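PDB 5U1T: separin, which cleaves the SCC1 subunit of cohesin as a caspase-like cysteine protease at the onset of anaphase, and is held inactive by securin during most of the cell cycle. Local coordinates for residues Q1338-E1341 / Q1342-Y1346; L1229-N1232 / I1233-W1237; S1364-L1368 / F1369-C1373; H1177-F1180 / P1181-T1184. All blocks are in the same frame, centred on the assembly; numbering follows the deposited sequence.

Interaction 1: residues Q1338-E1341 / Q1342-Y1346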
# COMPACT_ATOMS: atom_id res chain seq x y z
N GLN A 1338 -75.36 -24.34 -4.35
CA GLN A 1338 -75.76 -23.12 -5.04
C GLN A 1338 -74.63 -22.50 -5.89
O GLN A 1338 -74.89 -21.95 -6.95
CB GLN A 1338 -76.29 -22.09 -4.03
CG GLN A 1338 -77.69 -22.38 -3.50
CD GLN A 1338 -78.00 -21.67 -2.17
OE1 GLN A 1338 -77.18 -20.89 -1.68
NE2 GLN A 1338 -79.15 -21.96 -1.58
N LEU A 1339 -73.39 -22.56 -5.43
CA LEU A 1339 -72.30 -21.96 -6.21
C LEU A 1339 -71.99 -22.78 -7.44
O LEU A 1339 -71.76 -22.23 -8.52
CB LEU A 1339 -71.04 -21.81 -5.38
CG LEU A 1339 -70.95 -20.58 -4.50
CD1 LEU A 1339 -69.79 -20.77 -3.58
CD2 LEU A 1339 -70.77 -19.31 -5.32
N GLU A 1340 -71.98 -24.11 -7.28
CA GLU A 1340 -71.78 -25.03 -8.39
C GLU A 1340 -72.86 -24.89 -9.44
O GLU A 1340 -72.61 -24.99 -10.63
CB GLU A 1340 -71.77 -26.48 -7.91
CG GLU A 1340 -71.61 -27.48 -9.03
CD GLU A 1340 -71.07 -28.79 -8.53
OE1 GLU A 1340 -71.16 -29.03 -7.31
OE2 GLU A 1340 -70.53 -29.56 -9.35
N GLU A 1341 -74.08 -24.66 -8.96
CA GLU A 1341 -75.22 -24.43 -9.83
C GLU A 1341 -74.97 -23.20 -10.69
O GLU A 1341 -74.98 -23.28 -11.92
CB GLU A 1341 -76.49 -24.28 -8.99
CG GLU A 1341 -77.79 -24.16 -9.75
CD GLU A 1341 -78.98 -23.85 -8.82
OE1 GLU A 1341 -78.88 -24.10 -7.57
OE2 GLU A 1341 -80.02 -23.34 -9.33
N GLN A 1342 -74.71 -22.07 -10.05
CA GLN A 1342 -74.48 -20.84 -10.80
C GLN A 1342 -73.24 -20.94 -11.73
O GLN A 1342 -73.23 -20.34 -12.80
CB GLN A 1342 -74.34 -19.64 -9.86
CG GLN A 1342 -75.58 -19.28 -9.07
CD GLN A 1342 -76.87 -19.32 -9.89
OE1 GLN A 1342 -77.05 -18.55 -10.85
NE2 GLN A 1342 -77.78 -20.22 -9.52
N ILE A 1343 -72.22 -21.69 -11.32
CA ILE A 1343 -71.02 -21.82 -12.14
C ILE A 1343 -71.35 -22.69 -13.37
O ILE A 1343 -71.03 -22.31 -14.50
CB ILE A 1343 -69.81 -22.40 -11.32
CG1 ILE A 1343 -69.34 -21.40 -10.25
CG2 ILE A 1343 -68.62 -22.73 -12.23
CD1 ILE A 1343 -68.34 -21.97 -9.27
N LYS A 1344 -72.02 -23.82 -13.16
CA LYS A 1344 -72.49 -24.65 -14.29
C LYS A 1344 -73.31 -23.84 -15.29
O LYS A 1344 -73.09 -23.93 -16.49
CB LYS A 1344 -73.30 -25.85 -13.79
CG LYS A 1344 -72.44 -27.05 -13.46
CD LYS A 1344 -73.24 -28.14 -12.78
CE LYS A 1344 -72.35 -29.31 -12.40
NZ LYS A 1344 -73.09 -30.36 -11.66
N LYS A 1345 -74.21 -23.01 -14.78
CA LYS A 1345 -75.05 -22.19 -15.63
C LYS A 1345 -74.23 -21.21 -16.45
O LYS A 1345 -74.56 -20.90 -17.59
CB LYS A 1345 -76.09 -21.42 -14.80
CG LYS A 1345 -77.21 -20.76 -15.60
CD LYS A 1345 -78.11 -19.92 -14.70
CE LYS A 1345 -79.35 -19.44 -15.45
NZ LYS A 1345 -80.36 -18.74 -14.59
N TYR A 1346 -73.14 -20.72 -15.87
CA TYR A 1346 -72.32 -19.72 -16.53
C TYR A 1346 -71.48 -20.35 -17.63
O TYR A 1346 -71.44 -19.85 -18.77
CB TYR A 1346 -71.41 -19.01 -15.52
CG TYR A 1346 -70.40 -18.14 -16.21
CD1 TYR A 1346 -70.74 -16.86 -16.64
CD2 TYR A 1346 -69.12 -18.62 -16.49
CE1 TYR A 1346 -69.82 -16.08 -17.29
CE2 TYR A 1346 -68.22 -17.85 -17.14
CZ TYR A 1346 -68.57 -16.58 -17.53
OH TYR A 1346 -67.64 -15.81 -18.18
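Glu1340 and Lys1344 stand one turn apart on helix 1332-1347 and form an i to i+4 salt bridge, a classic pairing along an alpha-helix. With CG anti to the backbone N (chi1 178°), the extended chain of Glu1340 is sent outward from the helix, alongside that of Lys1344 and in the same direction. The aliphatic portions meet first, Glu1340 CG lying 3.9 Å from Lys1344 CE, and beyond them Glu1340 OE2 reaches Lys1344 NZ at 3.5 Å, a loose ion pair.

The tightly packed side of the same turn carries Leu1339 and Ile1343, both buried. Ile1343 N donates to Leu1339 O at 2.9 Å, and the CG1-CD1 arm of Ile1343 runs beside that oxygen. Leu1339 turns to Met1307 and Ile1311 of helix 1303-1320, whereas Ile1343 packs on Leu1296 and Pro1298.

Gln1342 lies at the border of the two sides. Its CG, set beside the backbone N (chi1 -66°), lies 3.5 Å from Gln1338 O; a bend at chi2 then leaves the amide beside the carboxylate of Glu1341, their planes 56° apart. Gln1338 sends its own amide oxygen to Asn1269 at the end of helix 1252-1269. On the outer side Glu1341 and Lys1345 are exposed, joined by the backbone bond from Lys1345 N to Glu1341 O. The second carboxylate oxygen of the bridging glutamate, Glu1340 OE1, accepts a weak hydrogen bond from His1336 NE2.

Interaction 2: residues L1229-N1232 / I1233-W1237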
# COMPACT_ATOMS: atom_id res chain seq x y z
N LEU A 1229 -42.40 -34.13 -8.52
CA LEU A 1229 -42.13 -32.86 -7.85
C LEU A 1229 -43.04 -31.75 -8.38
O LEU A 1229 -43.57 -30.95 -7.62
CB LEU A 1229 -40.66 -32.48 -8.03
CG LEU A 1229 -40.18 -31.12 -7.51
CD1 LEU A 1229 -40.37 -31.03 -6.00
CD2 LEU A 1229 -38.73 -30.90 -7.88
N LEU A 1230 -43.21 -31.72 -9.70
CA LEU A 1230 -44.07 -30.72 -10.32
C LEU A 1230 -45.53 -30.95 -9.93
O LEU A 1230 -46.32 -30.01 -9.74
CB LEU A 1230 -43.91 -30.74 -11.83
CG LEU A 1230 -42.55 -30.39 -12.40
CD1 LEU A 1230 -42.57 -30.67 -13.90
CD2 LEU A 1230 -42.24 -28.94 -12.14
N ASN A 1231 -45.89 -32.22 -9.82
CA ASN A 1231 -47.20 -32.56 -9.32
C ASN A 1231 -47.42 -32.02 -7.92
O ASN A 1231 -48.43 -31.35 -7.67
CB ASN A 1231 -47.40 -34.06 -9.35
CG ASN A 1231 -48.41 -34.45 -10.36
OD1 ASN A 1231 -48.10 -34.53 -11.57
ND2 ASN A 1231 -49.66 -34.67 -9.91
N ASN A 1232 -46.47 -32.28 -7.01
CA ASN A 1232 -46.55 -31.77 -5.64
C ASN A 1232 -46.74 -30.27 -5.62
O ASN A 1232 -47.56 -29.75 -4.87
CB ASN A 1232 -45.28 -32.09 -4.83
CG ASN A 1232 -45.05 -33.59 -4.65
OD1 ASN A 1232 -45.95 -34.43 -4.85
ND2 ASN A 1232 -43.81 -33.94 -4.24
N ILE A 1233 -45.98 -29.59 -6.46
CA ILE A 1233 -46.03 -28.14 -6.52
C ILE A 1233 -47.42 -27.68 -6.97
O ILE A 1233 -48.03 -26.86 -6.29
CB ILE A 1233 -44.91 -27.60 -7.43
CG1 ILE A 1233 -43.60 -27.59 -6.63
CG2 ILE A 1233 -45.25 -26.21 -7.93
CD1 ILE A 1233 -42.33 -27.50 -7.46
N GLU A 1234 -47.92 -28.24 -8.07
CA GLU A 1234 -49.28 -27.96 -8.55
C GLU A 1234 -50.34 -28.11 -7.48
O GLU A 1234 -51.26 -27.30 -7.37
CB GLU A 1234 -49.65 -28.90 -9.69
CG GLU A 1234 -49.38 -28.34 -11.04
CD GLU A 1234 -49.69 -29.33 -12.12
OE1 GLU A 1234 -50.86 -29.77 -12.16
OE2 GLU A 1234 -48.79 -29.67 -12.92
N ASN A 1235 -50.21 -29.17 -6.70
CA ASN A 1235 -51.25 -29.59 -5.78
C ASN A 1235 -51.02 -29.07 -4.36
O ASN A 1235 -51.70 -29.48 -3.43
CB ASN A 1235 -51.35 -31.13 -5.76
CG ASN A 1235 -51.71 -31.73 -7.15
OD1 ASN A 1235 -52.48 -31.14 -7.92
ND2 ASN A 1235 -51.16 -32.90 -7.45
N SER A 1236 -50.07 -28.16 -4.20
CA SER A 1236 -49.78 -27.59 -2.90
C SER A 1236 -49.76 -26.08 -2.95
O SER A 1236 -50.45 -25.40 -2.19
CB SER A 1236 -48.44 -28.08 -2.36
OG SER A 1236 -48.55 -29.39 -1.87
N TRP A 1237 -48.93 -25.60 -3.84
CA TRP A 1237 -48.68 -24.20 -3.95
C TRP A 1237 -49.78 -23.32 -4.45
O TRP A 1237 -49.82 -22.17 -4.10
CB TRP A 1237 -47.42 -24.00 -4.76
CG TRP A 1237 -46.25 -24.58 -4.10
CD1 TRP A 1237 -46.26 -25.34 -3.01
CD2 TRP A 1237 -44.90 -24.44 -4.49
NE1 TRP A 1237 -44.99 -25.69 -2.68
CE2 TRP A 1237 -44.14 -25.14 -3.57
CE3 TRP A 1237 -44.25 -23.78 -5.52
CZ2 TRP A 1237 -42.77 -25.21 -3.66
CZ3 TRP A 1237 -42.91 -23.84 -5.60
CH2 TRP A 1237 -42.18 -24.55 -4.69
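The carboxamides of Asn1231 and Asn1235 lie next to each other and point the same way, their planes turned 70° apart, so they meet at an angle and do not stack. A larger flat group, the indole of Trp1237, lies one turn beyond Ile1233 and receives that residue on one face: Ile1233 CG1 sits 3.7 Å above the ring plane, displaced toward the rim. At the indole's edge, NE1 donates to the carbonyl oxygen of Leu1178, while the six-membered ring touches Ala1183.

Ile1233 also reaches back across the turn, where its CD1 packs at 4.2 Å from Leu1229 CG. The isoleucine CG1 is set beside its own backbone N (chi1 -80°), an orientation that sends the CG1-CD1 arm back toward Leu1229. Leu1229, Ile1233 and Trp1237 line the inward face of helix 1209-1237, where Ile1233 meets Phe1369 of a loop. This stretch of the helix is amphipathic: Leu1229, Leu1230, Ile1233 and Trp1237 are buried, Asn1232 and Asn1235 exposed.

Regular i to i+4 bonding runs through the segment, with Glu1234 N donating to Leu1230 O at 2.9 Å and Asn1235 N to Asn1231 O at 3.0 Å. Ile1233 O takes two donors, Trp1237 N at 2.9 Å and Ser1236 N at 3.2 Å, and Asn1232 O receives weak bonds from Asn1235 N and from the hydroxyl Ser1236 OG, the latter at 3.2 Å. On another side, Glu1234 extends its chain past the Leu1230 carbonyl, and its OE1 is hydrogen-bonded to Ser1375 OG.

Interaction 3: residues S1364-L1368 / F1369-C1373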
# COMPACT_ATOMS: atom_id res chain seq x y z
N SER A 1364 -34.95 -14.36 -11.20
CA SER A 1364 -33.81 -15.26 -11.29
C SER A 1364 -33.92 -16.43 -10.30
O SER A 1364 -33.53 -17.56 -10.61
CB SER A 1364 -32.48 -14.49 -11.08
OG SER A 1364 -32.31 -13.99 -9.75
N SER A 1365 -34.49 -16.18 -9.12
CA SER A 1365 -34.62 -17.26 -8.14
C SER A 1365 -35.60 -18.33 -8.62
O SER A 1365 -35.50 -19.48 -8.20
CB SER A 1365 -35.05 -16.72 -6.79
OG SER A 1365 -36.40 -16.31 -6.81
N CYS A 1366 -36.53 -17.96 -9.50
CA CYS A 1366 -37.54 -18.90 -9.96
C CYS A 1366 -37.28 -19.46 -11.35
O CYS A 1366 -38.02 -20.31 -11.83
CB CYS A 1366 -38.92 -18.24 -9.94
SG CYS A 1366 -39.53 -17.77 -8.30
N HIS A 1367 -36.23 -18.99 -12.01
CA HIS A 1367 -35.93 -19.40 -13.37
C HIS A 1367 -35.80 -20.91 -13.59
O HIS A 1367 -36.28 -21.43 -14.60
CB HIS A 1367 -34.65 -18.74 -13.82
CG HIS A 1367 -34.01 -19.43 -14.98
ND1 HIS A 1367 -34.26 -19.08 -16.28
CD2 HIS A 1367 -33.13 -20.46 -15.02
CE1 HIS A 1367 -33.56 -19.86 -17.09
NE2 HIS A 1367 -32.86 -20.70 -16.35
N LEU A 1368 -35.14 -21.61 -12.68
CA LEU A 1368 -34.87 -23.03 -12.87
C LEU A 1368 -36.12 -23.88 -12.99
O LEU A 1368 -36.09 -24.90 -13.66
CB LEU A 1368 -34.01 -23.59 -11.73
CG LEU A 1368 -34.54 -23.66 -10.29
CD1 LEU A 1368 -33.75 -24.68 -9.45
CD2 LEU A 1368 -34.51 -22.28 -9.62
N PHE A 1369 -37.21 -23.49 -12.34
CA PHE A 1369 -38.43 -24.30 -12.39
C PHE A 1369 -39.07 -24.25 -13.77
O PHE A 1369 -39.23 -23.18 -14.36
CB PHE A 1369 -39.45 -23.84 -11.33
CG PHE A 1369 -39.11 -24.28 -9.94
CD1 PHE A 1369 -39.37 -25.58 -9.51
CD2 PHE A 1369 -38.51 -23.39 -9.03
CE1 PHE A 1369 -39.05 -25.99 -8.21
CE2 PHE A 1369 -38.18 -23.80 -7.72
CZ PHE A 1369 -38.45 -25.11 -7.32
N PRO A 1370 -39.43 -25.42 -14.31
CA PRO A 1370 -40.12 -25.49 -15.59
C PRO A 1370 -41.60 -25.17 -15.43
O PRO A 1370 -42.45 -26.04 -15.59
CB PRO A 1370 -39.91 -26.95 -16.01
CG PRO A 1370 -39.81 -27.69 -14.71
CD PRO A 1370 -39.16 -26.75 -13.73
N TRP A 1371 -41.90 -23.91 -15.12
CA TRP A 1371 -43.26 -23.48 -14.82
C TRP A 1371 -44.23 -23.87 -15.93
O TRP A 1371 -45.34 -24.34 -15.67
CB TRP A 1371 -43.32 -21.97 -14.60
CG TRP A 1371 -42.53 -21.51 -13.43
CD1 TRP A 1371 -41.37 -20.80 -13.47
CD2 TRP A 1371 -42.80 -21.75 -12.05
NE1 TRP A 1371 -40.92 -20.58 -12.20
CE2 TRP A 1371 -41.77 -21.15 -11.31
CE3 TRP A 1371 -43.83 -22.41 -11.36
CZ2 TRP A 1371 -41.73 -21.19 -9.91
CZ3 TRP A 1371 -43.79 -22.45 -9.96
CH2 TRP A 1371 -42.75 -21.84 -9.26
N GLU A 1372 -43.78 -23.70 -17.16
CA GLU A 1372 -44.62 -23.88 -18.33
C GLU A 1372 -45.14 -25.31 -18.45
O GLU A 1372 -46.02 -25.57 -19.25
CB GLU A 1372 -43.86 -23.48 -19.60
CG GLU A 1372 -43.41 -22.00 -19.62
CD GLU A 1372 -42.02 -21.76 -18.99
OE1 GLU A 1372 -41.52 -22.65 -18.26
OE2 GLU A 1372 -41.43 -20.69 -19.24
N CYS A 1373 -44.64 -26.22 -17.64
CA CYS A 1373 -45.10 -27.59 -17.74
C CYS A 1373 -46.11 -27.99 -16.65
O CYS A 1373 -46.63 -29.10 -16.66
CB CYS A 1373 -43.90 -28.52 -17.77
SG CYS A 1373 -42.97 -28.28 -19.35
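A type I beta turn from Cys1366 to Phe1369, followed at once by an inverse gamma turn centred on Pro1370, folds the chain so that Trp1371 comes back to the start of the first turn. The carbonyl oxygen of Cys1366 joins the two. It takes the weak turn-closing bond from Phe1369 N at 3.3 Å and a shorter one from the indole, Trp1371 NE1, at 2.9 Å. The indole bond is bent, with an N-H...O angle of 141°. The oxygen lies at the indole's edge but tilted 26° from its plane, and Cys1366 CB lies 4.1 Å from Trp1371 CZ2. Over one face of the indole lies Phe1369 CB, 3.5 Å above the plane and offset toward the rim.

Leu1368 and Phe1369 run alongside one another. The leucine CG lies between its backbone N and carbonyl carbon (chi1 65°), which directs it toward the neighbouring ring, 4.2 Å from Phe1369 CD2, in an oblique approach.

The loop, which links strands 1353-1362 and 1382-1385, is pinned by Arg1384 on the latter: it bonds to His1367 O and Phe1369 O and forms a salt bridge with Glu1372. His1367 ND1 pairs with Tyr1588 OH on strand 1585-1589. Phe1369 projects onto Ala1183 and Thr1184 of helix 1180-1198, Pro1370 touches Leu1230 on helix 1209-1237, and Trp1371 rests on Ile1137 of strand 1132-1139.

Interaction 4: residues H1177-F1180 / P1181-T1184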
# COMPACT_ATOMS: atom_id res chain seq x y z
N HIS A 1177 -46.27 -31.79 1.61
CA HIS A 1177 -46.11 -30.36 1.37
C HIS A 1177 -44.66 -29.86 1.55
O HIS A 1177 -44.02 -30.13 2.57
CB HIS A 1177 -47.03 -29.57 2.30
CG HIS A 1177 -47.62 -28.36 1.65
ND1 HIS A 1177 -48.98 -28.08 1.69
CD2 HIS A 1177 -47.05 -27.35 0.94
CE1 HIS A 1177 -49.21 -26.96 1.03
NE2 HIS A 1177 -48.06 -26.49 0.57
N LEU A 1178 -44.14 -29.14 0.55
CA LEU A 1178 -42.77 -28.66 0.62
C LEU A 1178 -42.64 -27.17 0.42
O LEU A 1178 -43.50 -26.51 -0.15
CB LEU A 1178 -41.89 -29.38 -0.41
CG LEU A 1178 -42.36 -29.74 -1.83
CD1 LEU A 1178 -42.78 -28.54 -2.67
CD2 LEU A 1178 -41.23 -30.47 -2.49
N SER A 1179 -41.52 -26.65 0.89
CA SER A 1179 -41.21 -25.25 0.78
C SER A 1179 -40.48 -24.95 -0.52
O SER A 1179 -39.95 -25.84 -1.18
CB SER A 1179 -40.34 -24.81 1.95
OG SER A 1179 -39.09 -25.48 1.90
N PHE A 1180 -40.45 -23.67 -0.87
CA PHE A 1180 -39.70 -23.25 -2.03
C PHE A 1180 -38.23 -23.67 -1.95
O PHE A 1180 -37.66 -24.10 -2.96
CB PHE A 1180 -39.79 -21.74 -2.23
CG PHE A 1180 -39.22 -21.26 -3.54
CD1 PHE A 1180 -39.99 -21.30 -4.70
CD2 PHE A 1180 -37.92 -20.80 -3.62
CE1 PHE A 1180 -39.47 -20.86 -5.91
CE2 PHE A 1180 -37.39 -20.36 -4.82
CZ PHE A 1180 -38.17 -20.39 -5.97
N PRO A 1181 -37.59 -23.55 -0.76
CA PRO A 1181 -36.19 -23.99 -0.77
C PRO A 1181 -36.03 -25.49 -0.86
O PRO A 1181 -35.01 -25.93 -1.37
CB PRO A 1181 -35.64 -23.45 0.56
CG PRO A 1181 -36.55 -22.31 0.91
CD PRO A 1181 -37.90 -22.77 0.46
N GLU A 1182 -37.02 -26.27 -0.40
CA GLU A 1182 -36.97 -27.72 -0.54
C GLU A 1182 -37.23 -28.21 -1.95
O GLU A 1182 -36.56 -29.12 -2.44
CB GLU A 1182 -37.96 -28.37 0.40
CG GLU A 1182 -37.50 -28.27 1.80
CD GLU A 1182 -38.50 -28.82 2.77
OE1 GLU A 1182 -39.74 -28.73 2.48
OE2 GLU A 1182 -38.03 -29.35 3.82
N ALA A 1183 -38.21 -27.60 -2.61
CA ALA A 1183 -38.46 -27.87 -4.01
C ALA A 1183 -37.21 -27.55 -4.84
O ALA A 1183 -36.85 -28.30 -5.75
CB ALA A 1183 -39.65 -27.07 -4.50
N THR A 1184 -36.56 -26.44 -4.50
CA THR A 1184 -35.34 -26.05 -5.20
C THR A 1184 -34.24 -27.12 -5.00
O THR A 1184 -33.56 -27.50 -5.94
CB THR A 1184 -34.86 -24.66 -4.73
OG1 THR A 1184 -35.82 -23.68 -5.12
CG2 THR A 1184 -33.58 -24.30 -5.39
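Ser1179 and Glu1182 form a capping box at the start of helix 1180-1198, with Ser1179 as the N-cap. Pro1181, the first residue of segment 1181-1184, sits in the opening turn, where a helix asks no hydrogen of the backbone nitrogen; its CD packs 3.4 Å from Phe1180 CB.

Glu1182 completes the box in both directions. Its N donates to Ser1179 OG at 3.2 Å, and its carboxylate returns the exchange as OE1 accepts from Ser1179 N at 3.2 Å, in a nearly straight bond (170°) that meets the anti side of the oxygen, 22° out of the carboxylate plane. Serine OG occupies the position between its backbone N and carbonyl carbon (chi1 65°), from which it can meet the glutamate amide.

Ala1183 N continues with a bond to Ser1179 O, and the alanine CB meets Leu1178 CD1 at 3.9 Å.

Thr1184 grips Phe1180 O twice, through its backbone N at 3.0 Å and through OG1 at 2.9 Å, the two donors arriving from opposite faces of the carbonyl plane. The hydroxyl also stands over one face of the Phe1180 ring, 3.7 Å from CE2.

The side chains of Ser1179 and Glu1182 thus give acceptors to each other's amides, which have no helix carbonyl four residues back to donate to, and the carboxylate probably interacts favourably with the positive end of the helix dipole.

Interactions 2, 3 and 4 meet in one region of the protease part, their centres 10 to 13 Å apart. Interaction 3, whose touching residues are all buried, supplies the loop against which helices 1180-1198 and 1209-1237 pack. Interaction 4 opens helix 1180-1198 with a capping box and touches interaction 2, late in helix 1209-1237; each has a buried apolar side and a polar outer one. Interaction 1 stands apart on helix 1332-1347, its nearest atoms about 18 Å from interaction 2. It is the one with a salt bridge between its segments, at the surface, whereas interaction 3 relies on an indole-to-carbonyl bond and aromatic packing.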